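Local coordinates for protein RmpA (Streptococcus mutans, PDB 3BJV) that probably acts as the cytoplasmic enzyme IIA component of an ascorbate phosphotransferase system, passing on phosphoryl groups during uptake, at residues 25-28 against 29-33; 4-7 against 8-12; 45-48 against 49-53; 105-108 against 109-112. All blocks are in the same frame, centred on the assembly; numbering follows the deposited sequence.

Contact 1 of 4, residues 25-28 against 29-33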
loop_
_atom_site.group_PDB
_atom_site.type_symbol
_atom_site.label_atom_id
_atom_site.label_comp_id
_atom_site.label_asym_id
_atom_site.label_seq_id
_atom_site.Cartn_x
_atom_site.Cartn_y
_atom_site.Cartn_z
ATOM N N ALA A 25 3.164 -21.369 -7.279
ATOM C CA ALA A 25 4.015 -20.256 -6.839
ATOM C C ALA A 25 3.450 -19.716 -5.512
ATOM O O ALA A 25 4.153 -19.516 -4.541
ATOM C CB ALA A 25 4.049 -19.181 -7.931
ATOM N N VAL A 26 2.140 -19.532 -5.496
ATOM C CA VAL A 26 1.434 -19.061 -4.319
ATOM C C VAL A 26 1.557 -20.060 -3.165
ATOM O O VAL A 26 1.842 -19.665 -2.056
ATOM C CB VAL A 26 -0.039 -18.694 -4.658
ATOM C CG1 VAL A 26 -0.856 -18.452 -3.386
ATOM C CG2 VAL A 26 -0.037 -17.476 -5.535
ATOM N N LYS A 27 1.361 -21.344 -3.421
ATOM C CA LYS A 27 1.568 -22.351 -2.373
ATOM C C LYS A 27 2.977 -22.234 -1.706
ATOM O O LYS A 27 3.123 -22.279 -0.480
ATOM C CB LYS A 27 1.399 -23.755 -2.976
ATOM C CG LYS A 27 1.551 -24.887 -1.933
ATOM C CD LYS A 27 1.838 -26.201 -2.651
ATOM C CE LYS A 27 3.288 -26.577 -2.533
ATOM N NZ LYS A 27 3.626 -27.654 -3.460
ATOM N N LEU A 28 3.994 -22.138 -2.544
ATOM C CA LEU A 28 5.359 -22.046 -2.084
ATOM C C LEU A 28 5.592 -20.862 -1.176
ATOM O O LEU A 28 6.440 -20.944 -0.293
ATOM C CB LEU A 28 6.305 -21.937 -3.265
ATOM C CG LEU A 28 6.402 -23.167 -4.151
ATOM C CD1 LEU A 28 7.255 -22.785 -5.320
ATOM C CD2 LEU A 28 6.962 -24.449 -3.429
ATOM N N SER A 29 4.872 -19.759 -1.390
ATOM C CA SER A 29 5.176 -18.557 -0.622
ATOM C C SER A 29 4.508 -18.547 0.767
ATOM O O SER A 29 4.906 -17.846 1.680
ATOM C CB SER A 29 4.915 -17.272 -1.456
ATOM O OG SER A 29 3.534 -17.016 -1.669
ATOM N N VAL A 30 3.497 -19.369 0.932
ATOM C CA VAL A 30 2.669 -19.309 2.141
ATOM C C VAL A 30 2.999 -20.465 3.085
ATOM O O VAL A 30 2.789 -20.382 4.290
ATOM C CB VAL A 30 1.163 -19.356 1.739
ATOM C CG1 VAL A 30 0.290 -19.723 2.945
ATOM C CG2 VAL A 30 0.762 -18.007 1.100
ATOM N N THR A 31 3.477 -21.553 2.493
ATOM C CA THR A 31 3.823 -22.749 3.204
ATOM C C THR A 31 4.794 -22.456 4.339
ATOM O O THR A 31 4.578 -22.892 5.444
ATOM C CB THR A 31 4.397 -23.770 2.219
ATOM O OG1 THR A 31 3.314 -24.543 1.709
ATOM C CG2 THR A 31 5.407 -24.688 2.931
ATOM N N PRO A 32 5.874 -21.706 4.078
ATOM C CA PRO A 32 6.755 -21.413 5.230
ATOM C C PRO A 32 6.062 -20.827 6.469
ATOM O O PRO A 32 6.482 -21.138 7.583
ATOM C CB PRO A 32 7.824 -20.466 4.645
ATOM C CG PRO A 32 7.792 -20.699 3.171
ATOM C CD PRO A 32 6.390 -21.149 2.810
ATOM N N LEU A 33 5.024 -20.010 6.262
ATOM C CA LEU A 33 4.219 -19.377 7.308
ATOM C C LEU A 33 3.158 -20.284 7.975
ATOM O O LEU A 33 2.776 -20.069 9.130
ATOM C CB LEU A 33 3.469 -18.177 6.721
ATOM C CG LEU A 33 4.328 -17.101 6.103
ATOM C CD1 LEU A 33 3.438 -15.942 5.585
ATOM C CD2 LEU A 33 5.346 -16.656 7.143
#
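The carbonyl planes of Val26 and Lys27 are approached mainly over their faces by Ser29, Val30 and Thr31, within a single alpha-helix, 22-36, that kinks at Pro32. On the Val26 carbonyl, Ser29 N stands well above the plane, 65° out of it, and Ser29 OG comes from the same face with less tilt, OG to Val26 O 3.2 Å. With chi1 at 71° the Ser29 hydroxyl turns back over its own helix turn to make this second bond. Lys27 O has three donors: Val30 N (3.3 Å) and Thr31 OG1 (3.2 Å) lie above its plane, while Thr31 N (3.1 Å) arrives almost in line with C=O. The Thr31 and Lys27 side chains run alongside each other. Lys27 NZ itself forms a salt bridge with Glu24. The other face of the helix rests on the sheet, Ala25 and Ser29 meeting Leu100, while Val26 and Val30 turn to Ile47 of helix 42-54. Leu33 N bonds weakly to Val30 O, and Ser29 O, lacking its helical donor, bonds to Ser81 OG on the sheet. Pro32 leaves Leu28 O without an i+4 N-H. In place of an amide, ring atom CD of Pro32 sits 3.1 Å from Leu28 O.

Contact 2 of 4, residues 4-7 against 8-12; sequences AQAF and KENHS
Asn10 folds back on Ala6, and each atom of its side chain finds a neighbour there or beyond. CB lies 3.2 Å from Ala6 O. Next comes CG, turned beside its own backbone N (chi1 -69°), which keeps the amide close to the same carbonyl. ND2 then donates to Ala6 O at 2.9 Å, with the acceptor slightly out of the amide plane, and also passes the methyl CB of Ala6. At the tip, OD1 bonds to Ser36 OG near the end of helix 22-36. Ala6 O is thus gripped twice, since Asn10 N reaches it at 2.8 Å from the opposite face of the carbonyl. Helix 3-10 finishes here in a Schellman motif: His11 takes a positive phi, Ser12 N bonds to Phe7 O at 3.3 Å within the carbonyl plane, and His11 N makes a weak bond to Lys8 O. That same Lys8 O lies over the centre of one face of the His11 ring. Ser12 OG sits at the edge of the Phe7 ring, 3.8 Å from CD1, and bonds to Phe80 O of the neighbouring strand, while Phe7 packs against Leu82 of that strand and Leu142 and Val145 of helix 138-147. On the outer side, the Gln5 amide and Glu9 carboxylate are turned 46° apart; NE2 of Gln5 is 2.8 Å from OE2 of Glu9, but the angle is poor for a hydrogen bond.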
loop_
_atom_site.group_PDB
_atom_site.type_symbol
_atom_site.label_atom_id
_atom_site.label_comp_id
_atom_site.label_asym_id
_atom_site.label_seq_id
_atom_site.Cartn_x
_atom_site.Cartn_y
_atom_site.Cartn_z
ATOM N N ALA A 4 13.286 -8.214 8.288
ATOM C CA ALA A 4 14.411 -9.091 8.663
ATOM C C ALA A 4 14.118 -10.125 9.771
ATOM O O ALA A 4 14.398 -11.351 9.672
ATOM C CB ALA A 4 15.592 -8.256 9.038
ATOM N N GLN A 5 13.542 -9.617 10.833
ATOM C CA GLN A 5 13.220 -10.417 11.967
ATOM C C GLN A 5 12.106 -11.404 11.662
ATOM O O GLN A 5 12.188 -12.539 12.103
ATOM C CB GLN A 5 12.934 -9.496 13.140
ATOM C CG GLN A 5 11.838 -9.927 14.043
ATOM C CD GLN A 5 12.344 -10.410 15.380
ATOM O OE1 GLN A 5 12.171 -9.726 16.421
ATOM N NE2 GLN A 5 12.971 -11.606 15.378
ATOM N N ALA A 6 11.080 -11.000 10.894
ATOM C CA ALA A 6 10.073 -11.946 10.391
ATOM C C ALA A 6 10.712 -13.079 9.569
ATOM O O ALA A 6 10.443 -14.277 9.786
ATOM C CB ALA A 6 9.018 -11.213 9.556
ATOM N N PHE A 7 11.550 -12.699 8.617
ATOM C CA PHE A 7 12.257 -13.672 7.800
ATOM C C PHE A 7 13.044 -14.661 8.650
ATOM O O PHE A 7 12.964 -15.813 8.397
ATOM C CB PHE A 7 13.236 -12.992 6.847
ATOM C CG PHE A 7 12.595 -12.312 5.691
ATOM C CD1 PHE A 7 11.315 -12.673 5.253
ATOM C CD2 PHE A 7 13.303 -11.329 4.990
ATOM C CE1 PHE A 7 10.746 -12.065 4.183
ATOM C CE2 PHE A 7 12.738 -10.701 3.868
ATOM C CZ PHE A 7 11.436 -11.070 3.465
ATOM N N LYS A 8 13.840 -14.181 9.610
ATOM C CA LYS A 8 14.631 -15.053 10.473
ATOM C C LYS A 8 13.779 -15.952 11.345
ATOM O O LYS A 8 13.972 -17.157 11.357
ATOM C CB LYS A 8 15.515 -14.239 11.413
ATOM C CG LYS A 8 16.444 -13.272 10.765
ATOM C CD LYS A 8 17.532 -12.921 11.788
ATOM C CE LYS A 8 17.969 -11.448 11.762
ATOM N NZ LYS A 8 18.943 -11.159 12.878
ATOM N N GLU A 9 12.843 -15.358 12.085
ATOM C CA GLU A 9 11.987 -16.102 12.997
ATOM C C GLU A 9 11.160 -17.131 12.239
ATOM O O GLU A 9 10.912 -18.222 12.770
ATOM C CB GLU A 9 11.001 -15.181 13.702
ATOM C CG GLU A 9 11.393 -14.531 14.985
ATOM C CD GLU A 9 10.278 -13.525 15.467
ATOM O OE1 GLU A 9 9.106 -13.517 14.907
ATOM O OE2 GLU A 9 10.599 -12.729 16.404
ATOM N N ASN A 10 10.660 -16.784 11.042
ATOM C CA ASN A 10 9.769 -17.725 10.335
ATOM C C ASN A 10 10.476 -18.701 9.410
ATOM O O ASN A 10 9.823 -19.554 8.819
ATOM C CB ASN A 10 8.671 -16.984 9.598
ATOM C CG ASN A 10 7.696 -16.346 10.548
ATOM O OD1 ASN A 10 6.862 -17.019 11.090
ATOM N ND2 ASN A 10 7.800 -15.047 10.760
ATOM N N HIS A 11 11.811 -18.575 9.305
ATOM C CA HIS A 11 12.637 -19.226 8.282
ATOM C C HIS A 11 11.961 -19.227 6.945
ATOM O O HIS A 11 11.879 -20.279 6.249
ATOM C CB HIS A 11 12.938 -20.658 8.683
ATOM C CG HIS A 11 13.518 -20.760 10.046
ATOM N ND1 HIS A 11 12.740 -20.992 11.173
ATOM C CD2 HIS A 11 14.789 -20.583 10.476
ATOM C CE1 HIS A 11 13.539 -21.019 12.223
ATOM N NE2 HIS A 11 14.782 -20.766 11.826
ATOM N N SER A 12 11.481 -18.057 6.569
ATOM C CA SER A 12 10.579 -18.005 5.467
ATOM C C SER A 12 11.188 -17.414 4.205
ATOM O O SER A 12 10.441 -17.007 3.302
ATOM C CB SER A 12 9.372 -17.223 5.891
ATOM O OG SER A 12 9.825 -15.970 6.329
#

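Contact 3 of 4, residues 45-48 against 49-53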
loop_
_atom_site.group_PDB
_atom_site.type_symbol
_atom_site.label_atom_id
_atom_site.label_comp_id
_atom_site.label_asym_id
_atom_site.label_seq_id
_atom_site.Cartn_x
_atom_site.Cartn_y
_atom_site.Cartn_z
ATOM N N ASN A 45 -5.916 -21.580 0.918
ATOM C CA ASN A 45 -7.137 -21.739 0.131
ATOM C C ASN A 45 -7.752 -20.362 -0.123
ATOM O O ASN A 45 -8.244 -20.086 -1.223
ATOM C CB ASN A 45 -8.152 -22.683 0.854
ATOM C CG ASN A 45 -9.508 -22.807 0.100
ATOM O OD1 ASN A 45 -10.484 -22.144 0.432
ATOM N ND2 ASN A 45 -9.554 -23.647 -0.917
ATOM N N ALA A 46 -7.709 -19.494 0.891
ATOM C CA ALA A 46 -8.255 -18.131 0.752
ATOM C C ALA A 46 -7.602 -17.295 -0.350
ATOM O O ALA A 46 -8.296 -16.566 -1.053
ATOM C CB ALA A 46 -8.228 -17.374 2.064
ATOM N N ILE A 47 -6.282 -17.382 -0.479
ATOM C CA ILE A 47 -5.536 -16.540 -1.422
ATOM C C ILE A 47 -5.954 -17.015 -2.778
ATOM O O ILE A 47 -6.267 -16.198 -3.641
ATOM C CB ILE A 47 -3.981 -16.622 -1.210
ATOM C CG1 ILE A 47 -3.561 -15.774 -0.019
ATOM C CG2 ILE A 47 -3.224 -16.028 -2.362
ATOM C CD1 ILE A 47 -2.202 -16.249 0.591
ATOM N N ILE A 48 -6.016 -18.345 -2.944
ATOM C CA ILE A 48 -6.386 -18.948 -4.224
ATOM C C ILE A 48 -7.808 -18.643 -4.609
ATOM O O ILE A 48 -8.054 -18.220 -5.716
ATOM C CB ILE A 48 -6.055 -20.495 -4.284
ATOM C CG1 ILE A 48 -4.521 -20.713 -4.345
ATOM C CG2 ILE A 48 -6.758 -21.153 -5.456
ATOM C CD1 ILE A 48 -4.149 -22.030 -4.835
ATOM N N GLU A 49 -8.755 -18.894 -3.713
ATOM C CA GLU A 49 -10.154 -18.487 -3.960
ATOM C C GLU A 49 -10.350 -17.022 -4.233
ATOM O O GLU A 49 -11.129 -16.691 -5.129
ATOM C CB GLU A 49 -11.097 -18.914 -2.818
ATOM C CG GLU A 49 -11.106 -20.405 -2.618
ATOM C CD GLU A 49 -11.486 -21.138 -3.884
ATOM O OE1 GLU A 49 -12.627 -20.881 -4.310
ATOM O OE2 GLU A 49 -10.671 -21.921 -4.466
ATOM N N SER A 50 -9.674 -16.140 -3.485
ATOM C CA SER A 50 -9.743 -14.695 -3.780
ATOM C C SER A 50 -9.165 -14.326 -5.124
ATOM O O SER A 50 -9.688 -13.481 -5.817
ATOM C CB SER A 50 -9.061 -13.886 -2.699
ATOM O OG SER A 50 -9.809 -14.030 -1.506
ATOM N N THR A 51 -8.079 -14.964 -5.495
ATOM C CA THR A 51 -7.434 -14.734 -6.753
ATOM C C THR A 51 -8.337 -15.166 -7.915
ATOM O O THR A 51 -8.478 -14.395 -8.893
ATOM C CB THR A 51 -6.099 -15.480 -6.825
ATOM O OG1 THR A 51 -5.258 -14.992 -5.783
ATOM C CG2 THR A 51 -5.443 -15.227 -8.093
ATOM N N GLU A 52 -8.900 -16.391 -7.818
ATOM C CA GLU A 52 -9.779 -16.949 -8.842
ATOM C C GLU A 52 -10.987 -16.045 -9.013
ATOM O O GLU A 52 -11.334 -15.695 -10.160
ATOM C CB GLU A 52 -10.277 -18.345 -8.483
ATOM C CG GLU A 52 -9.224 -19.425 -8.575
ATOM C CD GLU A 52 -9.085 -19.959 -9.961
ATOM O OE1 GLU A 52 -9.732 -19.423 -10.899
ATOM O OE2 GLU A 52 -8.330 -20.937 -10.119
ATOM N N SER A 53 -11.613 -15.658 -7.887
ATOM C CA SER A 53 -12.788 -14.754 -7.950
ATOM C C SER A 53 -12.543 -13.301 -8.301
ATOM O O SER A 53 -13.443 -12.624 -8.775
ATOM C CB SER A 53 -13.563 -14.793 -6.648
ATOM O OG SER A 53 -13.643 -16.142 -6.251
#
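Ser50 and Thr51 each bend a hydroxyl onto the carbonyl four residues earlier in helix 42-54. In both, the oxygen stands opposite the carbonyl carbon and close to the backbone N, chi1 -66° and -61°, a setting from which a helical serine or threonine can reach back one turn. Ser50 OG meets Ala46 O at 3.0 Å, and Ser50 N reaches that oxygen at 2.8 Å from the opposite face of its plane. Thr51 repeats the pattern on Ile47 O: OG1 at 2.7 Å comes from above one face and the amide from the other. Thr51 OG1 also bonds to Tyr58 OH. Ser53 closes the series with OG 2.8 Å from Glu49 O.

On the outer face Glu49 CG, lying beside its own backbone N, comes to 3.6 Å from Asn45 OD1, and a bend at chi2 (-57°) then turns the carboxylate. The amide and carboxylate planes are nearly parallel, yet Asn45 ND2 and Glu49 OE2 remain 4.1 Å apart, too far for a hydrogen bond. Glu52 is likewise bent at chi2, its CG passing 3.3 Å from Ile48 O. Ala46 and Ile47 pack on Ala69 of a loop. Ser50, for its part, touches Lys109 of the second subunit. Because the hydroxyls spend a hydrogen bond on their own helix, Ala46 O and Ile47 O each hold two donors, and polar side chains are accommodated along this amphipathic helix with their donor needs met by the backbone.

Contact 4 of 4, residues 105-108 against 109-112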
loop_
_atom_site.group_PDB
_atom_site.type_symbol
_atom_site.label_atom_id
_atom_site.label_comp_id
_atom_site.label_asym_id
_atom_site.label_seq_id
_atom_site.Cartn_x
_atom_site.Cartn_y
_atom_site.Cartn_z
ATOM N N ALA A 105 -0.822 -10.032 7.845
ATOM C CA ALA A 105 -1.097 -8.876 8.707
ATOM C C ALA A 105 -2.317 -9.092 9.604
ATOM O O ALA A 105 -3.355 -9.566 9.148
ATOM C CB ALA A 105 -1.298 -7.574 7.859
ATOM N N THR A 106 -2.216 -8.713 10.866
ATOM C CA THR A 106 -3.331 -8.949 11.798
ATOM C C THR A 106 -4.475 -7.909 11.697
ATOM O O THR A 106 -5.547 -8.079 12.309
ATOM C CB THR A 106 -2.845 -9.076 13.242
ATOM O OG1 THR A 106 -2.009 -7.949 13.559
ATOM C CG2 THR A 106 -2.089 -10.416 13.449
ATOM N N SER A 107 -4.259 -6.862 10.904
ATOM C CA SER A 107 -5.270 -5.829 10.666
ATOM C C SER A 107 -4.890 -5.046 9.417
ATOM O O SER A 107 -3.696 -4.986 9.066
ATOM C CB SER A 107 -5.359 -4.879 11.846
ATOM O OG SER A 107 -4.302 -3.942 11.802
ATOM N N SER A 108 -5.892 -4.446 8.752
ATOM C CA SER A 108 -5.657 -3.569 7.605
ATOM C C SER A 108 -4.777 -2.387 7.980
ATOM O O SER A 108 -4.058 -1.886 7.149
ATOM C CB SER A 108 -6.979 -3.062 7.016
ATOM O OG SER A 108 -7.672 -2.139 7.913
ATOM N N LYS A 109 -4.808 -1.958 9.235
ATOM C CA LYS A 109 -4.016 -0.836 9.659
ATOM C C LYS A 109 -2.530 -1.145 9.556
ATOM O O LYS A 109 -1.757 -0.313 9.053
ATOM C CB LYS A 109 -4.418 -0.356 11.072
ATOM C CG LYS A 109 -5.773 0.310 11.062
ATOM C CD LYS A 109 -6.227 0.857 12.418
ATOM C CE LYS A 109 -7.781 0.874 12.428
ATOM N NZ LYS A 109 -8.291 -0.553 12.556
ATOM N N ILE A 110 -2.126 -2.339 10.006
ATOM C CA ILE A 110 -0.714 -2.674 9.936
ATOM C C ILE A 110 -0.240 -3.070 8.481
ATOM O O ILE A 110 0.920 -2.810 8.086
ATOM C CB ILE A 110 -0.226 -3.604 11.119
ATOM C CG1 ILE A 110 0.108 -4.981 10.633
ATOM C CG2 ILE A 110 -1.135 -3.575 12.370
ATOM C CD1 ILE A 110 1.564 -5.128 10.457
ATOM N N HIS A 111 -1.143 -3.663 7.702
ATOM C CA HIS A 111 -0.966 -3.902 6.268
ATOM C C HIS A 111 -0.513 -2.588 5.531
ATOM O O HIS A 111 0.483 -2.544 4.786
ATOM C CB HIS A 111 -2.312 -4.405 5.737
ATOM C CG HIS A 111 -2.325 -4.745 4.282
ATOM N ND1 HIS A 111 -2.625 -3.816 3.297
ATOM C CD2 HIS A 111 -2.139 -5.921 3.642
ATOM C CE1 HIS A 111 -2.582 -4.403 2.114
ATOM N NE2 HIS A 111 -2.295 -5.683 2.296
ATOM N N THR A 112 -1.250 -1.510 5.807
ATOM C CA THR A 112 -1.083 -0.261 5.138
ATOM C C THR A 112 0.036 0.525 5.729
ATOM O O THR A 112 0.865 1.043 4.980
ATOM C CB THR A 112 -2.406 0.558 5.158
ATOM O OG1 THR A 112 -3.313 -0.078 4.266
ATOM C CG2 THR A 112 -2.193 1.991 4.649
HETATM O O HOH W 1 -8.762 -2.978 10.402
#
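Ser108, Lys109 and Ile110 form the first turn of helix 108-123, and Ser107 caps it from the loop that leaves strand 96-104. Ser107 holds the N-cap position: its OG accepts from Ile110 N at 3.2 Å, a nearly straight bond of 161°. A chi1 of 79° points the hydroxyl forward over the helix end, and the same oxygen presses on Ile110 CG2, also at 3.2 Å. Ile110 has an unusual chi1 of 110°, which leaves CG2 against this oxygen and directs CG1 back to the methyl of Ala105, CG1 to CB 4.0 Å. This apolar touch ties the loop before the cap to the helix after it, and Ala105 CB also meets His111 CB. Ser107 O receives His111 N at 3.2 Å, in the carbonyl plane, and Ser108 O takes Thr112 N in the next bond of the helix.

The side chains of Ser108 and Lys109 are linked through water rather than directly: Ser108 OG is 2.8 Å from water 1, which accepts a weak bond from Lys109 NZ. Bent at its end, the lysine chain reaches the second subunit, where its ammonium makes a cation-pi contact with Tyr54 and the chain packs on Tyr57. His111 meets the ring of His68 in its own chain and Thr112 of the partner. Chemically, the hydroxyl and carbonyl of Ser107 take up the amides of Ile110 and His111, while a lysine charge, which the helix start would probably disfavour, is set against an aromatic ring of the other subunit.

Along the chain the order is contact 2, contact 1, contact 3, contact 4, and all lie within one enzyme IIA domain, an alpha/beta three-layer sandwich. Contact 1, on helix 22-36, is central: it touches contact 2 through Pro32 and Leu33 against Ser12 and Asn10, and contact 3 through Val26 and Val30 against Ile47, each centre about 14 Å away. Contacts 2 and 3 stand on opposite sides of the chain's centre, 25 Å between centres. Contact 4 touches none of them within the chain, its centre 18 to 19 Å from the others. Together with contact 3 it faces the second subunit, so these two contribute to the dimer interface.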